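Local structure of ACYL carrier protein ACPA (Mycobacterium tuberculosis, 2CGQ) at residues 26-31 / 90-95; 35-40 / 62-67; 47-52 / 86-91. The protein probably serves as an acyl carrier protein, holding acyl groups as thioesters on a phosphopantetheine arm for delivery to partner enzymes. All blocks are in the same frame, centred on the assembly; numbering follows the deposited sequence. Where two conformers were deposited one is given.

Interaction 1. Residues 26-31 / 90-95; sequences AMEEAI and DVYTSV. Unlike the reference sequence in segment 26-31: Glu-28 (reference Lys).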
ATOM      1  N   ALA A  26      -6.470  -9.677  -7.455  1.00 40.22           N
ATOM      2  CA  ALA A  26      -7.663  -8.867  -7.904  1.00 39.84           C
ATOM      3  C   ALA A  26      -7.739  -7.576  -7.119  1.00 39.93           C
ATOM      4  O   ALA A  26      -7.441  -6.486  -7.653  1.00 39.61           O
ATOM      5  CB  ALA A  26      -8.907  -9.634  -7.734  1.00 40.15           C
ATOM      6  N   MET A  27      -8.137  -7.689  -5.848  1.00 39.04           N
ATOM      7  CA  MET A  27      -7.862  -6.617  -4.892  1.00 37.76           C
ATOM      8  C   MET A  27      -6.345  -6.425  -4.825  1.00 35.08           C
ATOM      9  O   MET A  27      -5.819  -5.308  -4.824  1.00 32.12           O
ATOM     10  CB  MET A  27      -8.415  -6.974  -3.518  1.00 38.24           C
ATOM     11  CG  MET A  27      -8.053  -5.967  -2.384  1.00 39.01           C
ATOM     12  SD  MET A  27      -8.230  -6.573  -0.670  1.00 44.30           S
ATOM     13  CE  MET A  27      -6.553  -7.203  -0.354  1.00 43.54           C
ATOM     14  N   GLU A  28      -5.634  -7.524  -4.739  1.00 34.09           N
ATOM     15  CA  GLU A  28      -4.181  -7.460  -4.648  1.00 35.67           C
ATOM     16  C   GLU A  28      -3.543  -6.861  -5.879  1.00 34.54           C
ATOM     17  O   GLU A  28      -2.594  -6.088  -5.743  1.00 34.69           O
ATOM     18  CB  GLU A  28      -3.584  -8.836  -4.391  1.00 35.60           C
ATOM     19  CG  GLU A  28      -3.656  -9.251  -2.954  1.00 36.95           C
ATOM     20  CD  GLU A  28      -3.046 -10.611  -2.714  1.00 40.18           C
ATOM     21  OE1 GLU A  28      -2.076 -11.025  -3.442  1.00 45.76           O
ATOM     22  OE2 GLU A  28      -3.539 -11.264  -1.780  1.00 44.97           O
ATOM     23  N   GLU A  29      -4.038  -7.232  -7.062  1.00 33.91           N
ATOM     24  CA  GLU A  29      -3.529  -6.675  -8.324  1.00 34.01           C
ATOM     25  C   GLU A  29      -3.712  -5.170  -8.390  1.00 32.84           C
ATOM     26  O   GLU A  29      -2.838  -4.449  -8.868  1.00 31.44           O
ATOM     27  CB  GLU A  29      -4.205  -7.322  -9.536  1.00 35.32           C
ATOM     28  CG  GLU A  29      -3.633  -8.685  -9.853  1.00 37.14           C
ATOM     29  CD  GLU A  29      -4.374  -9.344 -11.009  1.00 38.46           C
ATOM     30  OE1 GLU A  29      -5.057 -10.378 -10.770  1.00 43.40           O
ATOM     31  OE2 GLU A  29      -4.332  -8.768 -12.130  1.00 42.90           O
ATOM     32  N   ALA A  30      -4.870  -4.702  -7.939  1.00 31.05           N
ATOM     33  CA  ALA A  30      -5.142  -3.274  -7.865  1.00 30.61           C
ATOM     34  C   ALA A  30      -4.231  -2.570  -6.887  1.00 29.35           C
ATOM     35  O   ALA A  30      -3.742  -1.465  -7.150  1.00 28.44           O
ATOM     36  CB  ALA A  30      -6.568  -3.043  -7.487  1.00 30.07           C
ATOM     37  N   ILE A  31      -3.968  -3.197  -5.737  1.00 28.82           N
ATOM     38  CA  ILE A  31      -3.078  -2.551  -4.769  1.00 28.91           C
ATOM     39  C   ILE A  31      -1.680  -2.470  -5.359  1.00 28.81           C
ATOM     40  O   ILE A  31      -0.998  -1.446  -5.210  1.00 30.20           O
ATOM     41  CB  ILE A  31      -3.115  -3.262  -3.402  1.00 27.74           C
ATOM     42  CG1 ILE A  31      -4.509  -3.062  -2.770  1.00 28.72           C
ATOM     43  CG2 ILE A  31      -1.995  -2.777  -2.522  1.00 28.14           C
ATOM     44  CD1 ILE A  31      -4.766  -3.991  -1.559  1.00 28.15           C
ATOM     45  N   ASP A  90       0.859  -6.274   4.622  1.00 25.12           N
ATOM     46  CA  ASP A  90       0.144  -5.482   5.672  1.00 26.74           C
ATOM     47  C   ASP A  90      -0.842  -4.520   4.957  1.00 26.79           C
ATOM     48  O   ASP A  90      -1.987  -4.309   5.387  1.00 25.92           O
ATOM     49  CB  ASP A  90       1.113  -4.627   6.470  1.00 27.22           C
ATOM     50  CG  ASP A  90       2.057  -5.416   7.358  1.00 25.99           C
ATOM     51  OD1 ASP A  90       1.764  -6.590   7.717  1.00 27.06           O
ATOM     52  OD2 ASP A  90       3.081  -4.798   7.717  1.00 25.82           O
ATOM     53  N   VAL A  91      -0.393  -3.982   3.824  1.00 27.11           N
ATOM     54  CA  VAL A  91      -1.271  -3.155   2.964  1.00 27.27           C
ATOM     55  C   VAL A  91      -2.471  -3.984   2.458  1.00 27.77           C
ATOM     56  O   VAL A  91      -3.644  -3.549   2.544  1.00 28.40           O
ATOM     57  CB  VAL A  91      -0.509  -2.572   1.765  1.00 26.34           C
ATOM     58  CG1 VAL A  91      -1.448  -1.663   0.936  1.00 28.43           C
ATOM     59  CG2 VAL A  91       0.670  -1.740   2.186  1.00 26.87           C
ATOM     60  N   TYR A  92      -2.221  -5.214   1.958  1.00 26.99           N
ATOM     61  CA  TYR A  92      -3.318  -6.083   1.523  1.00 28.02           C
ATOM     62  C   TYR A  92      -4.321  -6.334   2.621  1.00 29.11           C
ATOM     63  O   TYR A  92      -5.502  -6.272   2.406  1.00 29.22           O
ATOM     64  CB  TYR A  92      -2.791  -7.433   0.999  1.00 26.98           C
ATOM     65  CG  TYR A  92      -1.857  -7.421  -0.179  1.00 26.33           C
ATOM     66  CD1 TYR A  92      -1.757  -6.378  -1.065  1.00 25.26           C
ATOM     67  CD2 TYR A  92      -1.143  -8.587  -0.504  1.00 27.97           C
ATOM     68  CE1 TYR A  92      -0.913  -6.457  -2.197  1.00 26.73           C
ATOM     69  CE2 TYR A  92      -0.325  -8.674  -1.616  1.00 28.59           C
ATOM     70  CZ  TYR A  92      -0.204  -7.644  -2.462  1.00 28.94           C
ATOM     71  OH  TYR A  92       0.662  -7.809  -3.519  1.00 28.08           O
ATOM     72  N   THR A  93      -3.860  -6.621   3.832  1.00 28.99           N
ATOM     73  CA  THR A  93      -4.805  -7.027   4.886  1.00 29.39           C
ATOM     74  C   THR A  93      -5.527  -5.772   5.397  1.00 29.41           C
ATOM     75  O   THR A  93      -6.679  -5.870   5.839  1.00 30.55           O
ATOM     76  CB  THR A  93      -4.102  -7.850   5.990  1.00 29.26           C
ATOM     77  OG1 THR A  93      -3.039  -7.085   6.490  1.00 30.58           O
ATOM     78  CG2 THR A  93      -3.509  -9.032   5.417  1.00 29.49           C
ATOM     79  N   SER A  94      -4.910  -4.602   5.270  1.00 29.39           N
ATOM     80  CA  SER A  94      -5.577  -3.330   5.676  1.00 30.31           C
ATOM     81  C   SER A  94      -6.760  -3.021   4.766  1.00 31.15           C
ATOM     82  O   SER A  94      -7.797  -2.509   5.248  1.00 31.94           O
ATOM     83  CB  SER A  94      -4.631  -2.134   5.701  0.65 30.78           C
ATOM     84  OG  SER A  94      -3.885  -2.048   6.890  0.65 31.47           O
ATOM     85  N   VAL A  95      -6.624  -3.311   3.469  1.00 30.03           N
ATOM     86  CA  VAL A  95      -7.724  -3.161   2.545  1.00 31.30           C
ATOM     87  C   VAL A  95      -8.698  -4.343   2.650  1.00 32.18           C
ATOM     88  O   VAL A  95      -9.913  -4.146   2.579  1.00 32.74           O
ATOM     89  CB  VAL A  95      -7.198  -3.018   1.120  1.00 31.40           C
ATOM     90  CG1 VAL A  95      -8.319  -2.940   0.102  1.00 31.54           C
ATOM     91  CG2 VAL A  95      -6.260  -1.794   1.053  1.00 29.57           C
TER

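Interaction 2. Residues 35-40 / 62-67; sequences IQRILR and LFQLIT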
ATOM      1  N   ILE A  35       0.632   0.840  -5.935  1.00 26.23           N
ATOM      2  CA  ILE A  35       2.028   0.872  -5.494  1.00 25.64           C
ATOM      3  C   ILE A  35       2.981   1.209  -6.652  1.00 26.98           C
ATOM      4  O   ILE A  35       3.842   2.070  -6.557  1.00 26.13           O
ATOM      5  CB  ILE A  35       2.412  -0.462  -4.821  1.00 25.70           C
ATOM      6  CG1 ILE A  35       1.719  -0.547  -3.449  1.00 24.52           C
ATOM      7  CG2 ILE A  35       3.921  -0.538  -4.716  1.00 26.61           C
ATOM      8  CD1 ILE A  35       1.866  -1.963  -2.714  1.00 25.50           C
ATOM      9  N   GLN A  36       2.815   0.515  -7.770  1.00 28.17           N
ATOM     10  CA  GLN A  36       3.620   0.816  -8.948  1.00 28.54           C
ATOM     11  C   GLN A  36       3.444   2.228  -9.481  1.00 29.22           C
ATOM     12  O   GLN A  36       4.427   2.845  -9.913  1.00 29.54           O
ATOM     13  CB  GLN A  36       3.350  -0.209 -10.035  1.00 30.02           C
ATOM     14  CG  GLN A  36       3.860  -1.611  -9.687  1.00 30.50           C
ATOM     15  CD  GLN A  36       3.414  -2.642 -10.683  1.00 30.30           C
ATOM     16  OE1 GLN A  36       2.320  -2.519 -11.240  1.00 32.86           O
ATOM     17  NE2 GLN A  36       4.264  -3.663 -10.942  1.00 30.53           N
ATOM     18  N   ARG A  37       2.208   2.732  -9.490  1.00 29.46           N
ATOM     19  CA  ARG A  37       1.945   4.078  -9.986  1.00 29.79           C
ATOM     20  C   ARG A  37       2.707   5.098  -9.105  1.00 29.64           C
ATOM     21  O   ARG A  37       3.419   5.970  -9.602  1.00 28.31           O
ATOM     22  CB  ARG A  37       0.434   4.316  -9.940  1.00 30.65           C
ATOM     23  CG  ARG A  37      -0.231   5.151 -10.949  1.00 32.53           C
ATOM     24  CD  ARG A  37      -1.515   5.797 -10.372  1.00 33.15           C
ATOM     25  NE  ARG A  37      -1.160   6.536  -9.138  1.00 36.40           N
ATOM     26  CZ  ARG A  37      -0.720   7.804  -9.087  1.00 35.52           C
ATOM     27  NH1 ARG A  37      -0.623   8.514 -10.168  1.00 31.53           N
ATOM     28  NH2 ARG A  37      -0.299   8.313  -7.922  1.00 36.57           N
ATOM     29  N   ILE A  38       2.567   4.964  -7.789  1.00 28.60           N
ATOM     30  CA  ILE A  38       3.240   5.866  -6.834  1.00 28.66           C
ATOM     31  C   ILE A  38       4.747   5.826  -6.921  1.00 28.37           C
ATOM     32  O   ILE A  38       5.405   6.884  -6.916  1.00 29.01           O
ATOM     33  CB  ILE A  38       2.780   5.592  -5.364  1.00 29.28           C
ATOM     34  CG1 ILE A  38       1.326   5.997  -5.228  1.00 28.36           C
ATOM     35  CG2 ILE A  38       3.671   6.323  -4.308  1.00 28.46           C
ATOM     36  CD1 ILE A  38       0.680   5.405  -3.970  1.00 28.70           C
ATOM     37  N   LEU A  39       5.324   4.656  -7.057  1.00 29.33           N
ATOM     38  CA  LEU A  39       6.766   4.538  -7.130  1.00 29.46           C
ATOM     39  C   LEU A  39       7.300   4.712  -8.572  1.00 30.28           C
ATOM     40  O   LEU A  39       8.525   4.770  -8.769  1.00 29.26           O
ATOM     41  CB  LEU A  39       7.232   3.198  -6.651  1.00 30.09           C
ATOM     42  CG  LEU A  39       6.907   2.741  -5.234  1.00 28.80           C
ATOM     43  CD1 LEU A  39       7.275   1.307  -5.121  1.00 31.37           C
ATOM     44  CD2 LEU A  39       7.679   3.584  -4.259  1.00 30.56           C
ATOM     45  N   ARG A  40       6.410   4.780  -9.573  1.00 30.54           N
ATOM     46  CA  ARG A  40       6.863   4.817 -10.969  1.00 30.58           C
ATOM     47  C   ARG A  40       7.809   3.661 -11.324  1.00 31.00           C
ATOM     48  O   ARG A  40       8.891   3.860 -11.911  1.00 31.39           O
ATOM     49  CB  ARG A  40       7.543   6.153 -11.232  1.00 30.95           C
ATOM     50  CG  ARG A  40       6.579   7.263 -11.099  1.00 31.76           C
ATOM     51  CD  ARG A  40       7.260   8.540 -11.278  1.00 36.75           C
ATOM     52  NE  ARG A  40       6.435   9.548 -10.648  1.00 42.45           N
ATOM     53  CZ  ARG A  40       6.226  10.742 -11.136  1.00 37.80           C
ATOM     54  NH1 ARG A  40       5.445  11.567 -10.476  1.00 35.20           N
ATOM     55  NH2 ARG A  40       6.785  11.120 -12.287  1.00 43.43           N
ATOM     56  N   LEU A  62       4.427   6.984   1.374  1.00 27.66           N
ATOM     57  CA  LEU A  62       3.522   6.202   2.226  1.00 27.34           C
ATOM     58  C   LEU A  62       2.208   6.946   2.450  1.00 26.25           C
ATOM     59  O   LEU A  62       1.160   6.317   2.503  1.00 26.88           O
ATOM     60  CB  LEU A  62       4.134   5.923   3.573  1.00 28.48           C
ATOM     61  CG  LEU A  62       5.295   4.948   3.494  1.00 29.56           C
ATOM     62  CD1 LEU A  62       6.127   5.019   4.789  1.00 34.21           C
ATOM     63  CD2 LEU A  62       4.822   3.573   3.136  1.00 31.99           C
ATOM     64  N   PHE A  63       2.272   8.275   2.625  1.00 26.50           N
ATOM     65  CA  PHE A  63       1.068   9.083   2.742  1.00 25.92           C
ATOM     66  C   PHE A  63       0.238   8.975   1.477  1.00 24.82           C
ATOM     67  O   PHE A  63      -0.971   8.869   1.508  1.00 23.51           O
ATOM     68  CB  PHE A  63       1.437  10.556   3.010  1.00 26.92           C
ATOM     69  CG  PHE A  63       0.271  11.469   3.090  1.00 26.53           C
ATOM     70  CD1 PHE A  63      -0.499  11.538   4.257  1.00 29.62           C
ATOM     71  CD2 PHE A  63      -0.127  12.210   1.990  1.00 27.51           C
ATOM     72  CE1 PHE A  63      -1.574  12.387   4.343  1.00 29.36           C
ATOM     73  CE2 PHE A  63      -1.263  13.042   2.065  1.00 30.67           C
ATOM     74  CZ  PHE A  63      -1.967  13.129   3.249  1.00 28.72           C
ATOM     75  N   GLN A  64       0.911   9.048   0.316  1.00 25.20           N
ATOM     76  CA  GLN A  64       0.225   8.866  -0.952  1.00 25.05           C
ATOM     77  C   GLN A  64      -0.442   7.512  -0.996  1.00 25.26           C
ATOM     78  O   GLN A  64      -1.569   7.393  -1.451  1.00 24.41           O
ATOM     79  CB  GLN A  64       1.181   8.983  -2.124  1.00 26.10           C
ATOM     80  CG  GLN A  64       1.643  10.337  -2.501  1.00 26.38           C
ATOM     81  CD  GLN A  64       2.414  10.274  -3.811  1.00 23.77           C
ATOM     82  OE1 GLN A  64       3.582  10.042  -3.800  1.00 27.01           O
ATOM     83  NE2 GLN A  64       1.720  10.474  -4.934  1.00 28.90           N
ATOM     84  N   LEU A  65       0.261   6.463  -0.591  1.00 25.36           N
ATOM     85  CA  LEU A  65      -0.322   5.133  -0.652  1.00 25.42           C
ATOM     86  C   LEU A  65      -1.597   5.027   0.162  1.00 24.87           C
ATOM     87  O   LEU A  65      -2.612   4.527  -0.334  1.00 25.08           O
ATOM     88  CB  LEU A  65       0.669   4.056  -0.219  1.00 25.17           C
ATOM     89  CG  LEU A  65       0.200   2.649  -0.215  1.00 25.63           C
ATOM     90  CD1 LEU A  65      -0.144   2.159  -1.579  1.00 29.09           C
ATOM     91  CD2 LEU A  65       1.339   1.796   0.361  1.00 27.42           C
ATOM     92  N   ILE A  66      -1.544   5.468   1.400  1.00 25.30           N
ATOM     93  CA  ILE A  66      -2.733   5.361   2.288  1.00 26.32           C
ATOM     94  C   ILE A  66      -3.923   6.147   1.705  1.00 25.00           C
ATOM     95  O   ILE A  66      -5.023   5.648   1.554  1.00 24.88           O
ATOM     96  CB  ILE A  66      -2.424   5.805   3.718  1.00 27.55           C
ATOM     97  CG1 ILE A  66      -1.293   4.912   4.350  1.00 28.85           C
ATOM     98  CG2 ILE A  66      -3.676   5.744   4.575  1.00 27.07           C
ATOM     99  CD1 ILE A  66      -1.531   3.395   4.288  1.00 31.46           C
ATOM    100  N   THR A  67      -3.694   7.389   1.345  1.00 25.58           N
ATOM    101  CA  THR A  67      -4.743   8.249   0.863  1.00 26.07           C
ATOM    102  C   THR A  67      -5.274   7.778  -0.520  1.00 25.61           C
ATOM    103  O   THR A  67      -6.502   7.780  -0.769  1.00 25.60           O
ATOM    104  CB  THR A  67      -4.305   9.720   0.895  1.00 26.42           C
ATOM    105  OG1 THR A  67      -3.163   9.940   0.044  1.00 24.60           O
ATOM    106  CG2 THR A  67      -4.007  10.188   2.328  1.00 28.13           C
TER

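Interaction 3. Residues 47-52 / 86-91; sequences ANQVLV and KTVGDV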
ATOM      1  N   ALA A  47       3.969  -9.770  -1.409  1.00 24.07           N
ATOM      2  CA  ALA A  47       3.524  -9.505  -0.085  1.00 23.60           C
ATOM      3  C   ALA A  47       4.614  -9.417   0.974  1.00 24.21           C
ATOM      4  O   ALA A  47       4.424  -8.765   1.968  1.00 24.96           O
ATOM      5  CB  ALA A  47       2.482 -10.517   0.316  1.00 24.87           C
ATOM      6  N   ASN A  48       5.771 -10.061   0.737  1.00 23.99           N
ATOM      7  CA  ASN A  48       6.919 -10.010   1.667  1.00 23.08           C
ATOM      8  C   ASN A  48       7.750  -8.734   1.611  1.00 23.98           C
ATOM      9  O   ASN A  48       8.542  -8.464   2.539  1.00 24.77           O
ATOM     10  CB  ASN A  48       7.832 -11.215   1.393  1.00 22.31           C
ATOM     11  CG  ASN A  48       8.436 -11.127   0.050  1.00 26.27           C
ATOM     12  OD1 ASN A  48       7.711 -10.983  -0.944  1.00 26.33           O
ATOM     13  ND2 ASN A  48       9.774 -11.176  -0.016  1.00 23.12           N
ATOM     14  N   GLN A  49       7.571  -7.920   0.581  1.00 25.01           N
ATOM     15  CA  GLN A  49       8.397  -6.711   0.404  1.00 25.83           C
ATOM     16  C   GLN A  49       8.138  -5.682   1.470  1.00 26.48           C
ATOM     17  O   GLN A  49       6.978  -5.308   1.737  1.00 27.33           O
ATOM     18  CB  GLN A  49       8.226  -6.091  -0.988  1.00 24.56           C
ATOM     19  CG  GLN A  49       8.830  -6.943  -2.076  1.00 27.01           C
ATOM     20  CD  GLN A  49       8.423  -6.477  -3.494  1.00 27.28           C
ATOM     21  OE1 GLN A  49       7.308  -6.034  -3.709  1.00 29.81           O
ATOM     22  NE2 GLN A  49       9.321  -6.625  -4.440  1.00 28.77           N
ATOM     23  N   VAL A  50       9.236  -5.261   2.097  1.00 26.46           N
ATOM     24  CA  VAL A  50       9.245  -4.171   3.061  1.00 25.95           C
ATOM     25  C   VAL A  50       9.123  -2.844   2.314  1.00 26.31           C
ATOM     26  O   VAL A  50       9.949  -2.550   1.451  1.00 26.04           O
ATOM     27  CB  VAL A  50      10.497  -4.233   3.948  1.00 24.96           C
ATOM     28  CG1 VAL A  50      10.451  -3.192   4.975  1.00 25.64           C
ATOM     29  CG2 VAL A  50      10.589  -5.593   4.649  1.00 26.46           C
ATOM     30  N   LEU A  51       8.114  -2.043   2.641  1.00 26.91           N
ATOM     31  CA  LEU A  51       7.781  -0.841   1.835  1.00 27.14           C
ATOM     32  C   LEU A  51       8.958   0.109   1.743  1.00 27.59           C
ATOM     33  O   LEU A  51       9.374   0.521   0.654  1.00 28.38           O
ATOM     34  CB  LEU A  51       6.558  -0.104   2.381  1.00 27.71           C
ATOM     35  CG  LEU A  51       5.249  -0.881   2.307  1.00 28.83           C
ATOM     36  CD1 LEU A  51       4.156   0.051   2.830  1.00 28.71           C
ATOM     37  CD2 LEU A  51       4.892  -1.330   0.934  1.00 31.54           C
ATOM     38  N   VAL A  52       9.549   0.369   2.878  1.00 28.02           N
ATOM     39  CA  VAL A  52      10.747   1.220   2.926  1.00 28.85           C
ATOM     40  C   VAL A  52      11.982   0.494   2.402  1.00 27.98           C
ATOM     41  O   VAL A  52      12.531   0.916   1.395  1.00 28.40           O
ATOM     42  CB  VAL A  52      11.030   1.755   4.336  1.00 27.93           C
ATOM     43  CG1 VAL A  52      12.289   2.622   4.311  1.00 30.94           C
ATOM     44  CG2 VAL A  52       9.865   2.583   4.829  1.00 31.21           C
ATOM     45  N   LYS A  86       4.090  -2.253   7.477  1.00 30.34           N
ATOM     46  CA  LYS A  86       5.502  -2.389   7.188  1.00 29.46           C
ATOM     47  C   LYS A  86       5.762  -3.047   5.823  1.00 28.61           C
ATOM     48  O   LYS A  86       6.703  -2.672   5.143  1.00 27.59           O
ATOM     49  CB  LYS A  86       6.203  -3.225   8.237  1.00 31.23           C
ATOM     50  CG  LYS A  86       6.240  -2.631   9.630  1.00 36.85           C
ATOM     51  CD  LYS A  86       6.982  -1.341   9.649  1.00 41.41           C
ATOM     52  CE  LYS A  86       7.565  -1.142  11.043  1.00 45.74           C
ATOM     53  NZ  LYS A  86       6.477  -1.095  12.052  1.00 46.70           N
ATOM     54  N   THR A  87       4.981  -4.085   5.509  1.00 27.75           N
ATOM     55  CA  THR A  87       5.117  -4.819   4.270  1.00 26.51           C
ATOM     56  C   THR A  87       3.959  -4.619   3.325  1.00 26.45           C
ATOM     57  O   THR A  87       2.874  -4.220   3.738  1.00 25.45           O
ATOM     58  CB  THR A  87       5.256  -6.320   4.537  1.00 24.27           C
ATOM     59  OG1 THR A  87       4.077  -6.820   5.161  1.00 24.57           O
ATOM     60  CG2 THR A  87       6.440  -6.584   5.438  1.00 26.80           C
ATOM     61  N   VAL A  88       4.176  -5.013   2.081  1.00 24.78           N
ATOM     62  CA  VAL A  88       3.091  -5.063   1.098  1.00 25.25           C
ATOM     63  C   VAL A  88       1.913  -5.898   1.667  1.00 25.58           C
ATOM     64  O   VAL A  88       0.750  -5.499   1.541  1.00 25.46           O
ATOM     65  CB  VAL A  88       3.586  -5.625  -0.225  1.00 24.10           C
ATOM     66  CG1 VAL A  88       2.399  -5.976  -1.172  1.00 23.58           C
ATOM     67  CG2 VAL A  88       4.586  -4.657  -0.919  1.00 25.54           C
ATOM     68  N   GLY A  89       2.194  -7.050   2.266  1.00 26.13           N
ATOM     69  CA  GLY A  89       1.141  -7.861   2.825  1.00 25.29           C
ATOM     70  C   GLY A  89       0.258  -7.140   3.820  1.00 25.12           C
ATOM     71  O   GLY A  89      -0.942  -7.371   3.862  1.00 25.32           O
ATOM     72  N   ASP A  90       0.859  -6.274   4.622  1.00 25.12           N
ATOM     73  CA  ASP A  90       0.144  -5.482   5.672  1.00 26.74           C
ATOM     74  C   ASP A  90      -0.842  -4.520   4.957  1.00 26.79           C
ATOM     75  O   ASP A  90      -1.987  -4.309   5.387  1.00 25.92           O
ATOM     76  CB  ASP A  90       1.113  -4.627   6.470  1.00 27.22           C
ATOM     77  CG  ASP A  90       2.057  -5.416   7.358  1.00 25.99           C
ATOM     78  OD1 ASP A  90       1.764  -6.590   7.717  1.00 27.06           O
ATOM     79  OD2 ASP A  90       3.081  -4.798   7.717  1.00 25.82           O
ATOM     80  N   VAL A  91      -0.393  -3.982   3.824  1.00 27.11           N
ATOM     81  CA  VAL A  91      -1.271  -3.155   2.964  1.00 27.27           C
ATOM     82  C   VAL A  91      -2.471  -3.984   2.458  1.00 27.77           C
ATOM     83  O   VAL A  91      -3.644  -3.549   2.544  1.00 28.40           O
ATOM     84  CB  VAL A  91      -0.509  -2.572   1.765  1.00 26.34           C
ATOM     85  CG1 VAL A  91      -1.448  -1.663   0.936  1.00 28.43           C
ATOM     86  CG2 VAL A  91       0.670  -1.740   2.186  1.00 26.87           C
TER
HETATM   87  O   HOH W   1       8.279  -0.414   5.539  1.00 26.06           O

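Interaction 1. Residues 26-31 / 90-95
Glu-28 lies flat over one face of the Tyr-92 ring. Its CG sits 3.5 Å from the ring centroid of Tyr-92, almost straight above the centre, in a CH-pi contact. The carboxylate continues outward over the CD2-CE2 side, with OE1 of Glu-28 3.5 Å from CE2 of Tyr-92. Carboxylate and ring planes are only 10° apart, so they stack, although the two side chains cross at about a right angle. Glu-28 differs from the reference sequence, which has lysine here.

The ring is placed by its first torsion. With CG anti to the carbonyl carbon (chi1 -60°), Tyr-92 leans across to helix 27-39. Its hydroxyl finds a hydrogen-bond partner there, Asn-32 OD1, just past this segment. This bond would restrict how far the ring can shift along the neighbouring helix.

Ile-31 meets the edge of the same ring. Its CG2 lies near the ring plane, 3.8 Å from CE1 of Tyr-92, and also packs 3.7 Å from CG1 of Val-91. The other branch of Ile-31 points to Val-95: its CD1 meets CG2 of Val-95 tip to tip at 3.7 Å. Met-27 packs against Val-95 and Tyr-92. Its SD slides past CG1 of Val-95 at 3.7 Å. The bend at its third torsion turns CE back to CB of Tyr-92, at 4.0 Å.

The contact is thus apolar inside, with the carboxylate at its rim. Phe-73 and Leu-69 of helix 59-73 touch Ile-31 and Val-91 respectively. The helix axes pass 10.2 Å apart at 122°. This is the packing of the first against the last helix in the small helical bundle of acyl carrier proteins.

Interaction 2. Residues 35-40 / 62-67
Ile-38 presses its CD1 methyl onto the backbone of Leu-65, tighter than carbon atoms usually pack. CD1 of Ile-38 lies 3.5 Å from CA of Leu-65 and 4.0 Å from its CB. The methyl gets there because CG1 is anti to the carbonyl carbon (chi1 -68°) and the branch then runs on nearly straight. The end of the isoleucine therefore rests on the helix surface itself.

The other branch of Ile-38 faces Gln-64. CG2 of Ile-38 comes 3.8 Å from the amide OE1 of Gln-64 as the two side chains slide past each other in opposite directions. One turn back, Ile-35 crosses Leu-65 at a slant, with its CG1 3.8 Å from CD1 of Leu-65. Leu-65 turns its CG anti to its own backbone N (chi1 179°), which carries the end of the chain towards helix 27-39.

At the rim, the Gln-64 amide nitrogen lies near the edge of the Arg-37 guanidinium, 4.2 Å from NE2 of Gln-64 to NH2 of Arg-37. That arginine makes its salt bridge with Glu-68, further along helix 59-73.

The contact packs helix 27-39 against helix 59-73 in the acyl carrier protein bundle, roughly antiparallel at 145°. Their direct meeting is mainly dispersion and shape fit between aliphatic groups. The charged tie of Arg-37 to Glu-68 lies beside this apolar seam, where it would add an electrostatic link between the same two helices.

Interaction 3. Residues 47-52 / 86-91
Leu-51 reaches Val-88 and Val-91 because its CG stands beside the backbone N (chi1 -65°) and its chain then extends. CD2 of Leu-51 meets CG2 of Val-88 at 3.8 Å, the side chains crossing at about a right angle. The other methyl, CD1, touches CG2 of Val-91. In Thr-87, chi1 of 63° sets OG1 between the backbone N and the carbonyl carbon, facing Asp-90 N for a weak capping bond.

Backbone bonds join the segments. Val-88 N gives to Gln-49 O at 2.8 Å, nearly along the carbonyl direction. Leu-51 N gives to Lys-86 O at 2.9 Å and almost straight, 173° at the hydrogen. Between them Val-50 and Thr-87 form a single antiparallel bridge, a non-hydrogen-bonded pair. Gly-89 N reaches a lone pair of Ala-47 O at 2.8 Å. A water links Lys-86 O to Val-52 N.

Asp-90 returns the cap: OD2 accepts from Thr-87 N, from above the carboxylate plane, and from Lys-86 N on its anti lone pair. Thr-87 and Asp-90 thus make a capping box at the start of helix 88-96, tied to the long loop before helix 59-73 of the acyl carrier protein fold.

The three contacts touch one another through apolar side chains, Val-91, Leu-65, Leu-51 and Leu-62 among them. Interactions 1 and 2 share helix 27-39 and lie on opposite sides of the chain's centre, with centres about 13 Å apart. Interactions 1 and 3 share helix 88-96, and their centres are about 10 Å apart. Tyr-92 CE2 touches Ala-47 CB at 3.9 Å. Leu-51 CD1 of interaction 3 meets Leu-62 CD2 of interaction 2 at 3.6 Å. Leu-65 CD2 of interaction 2 packs 4.0 Å from CG2 of Val-91, a residue that interactions 1 and 3 share. In this family the phosphopantetheine serine stands at the start of helix 59-73, the helix used by interaction 2.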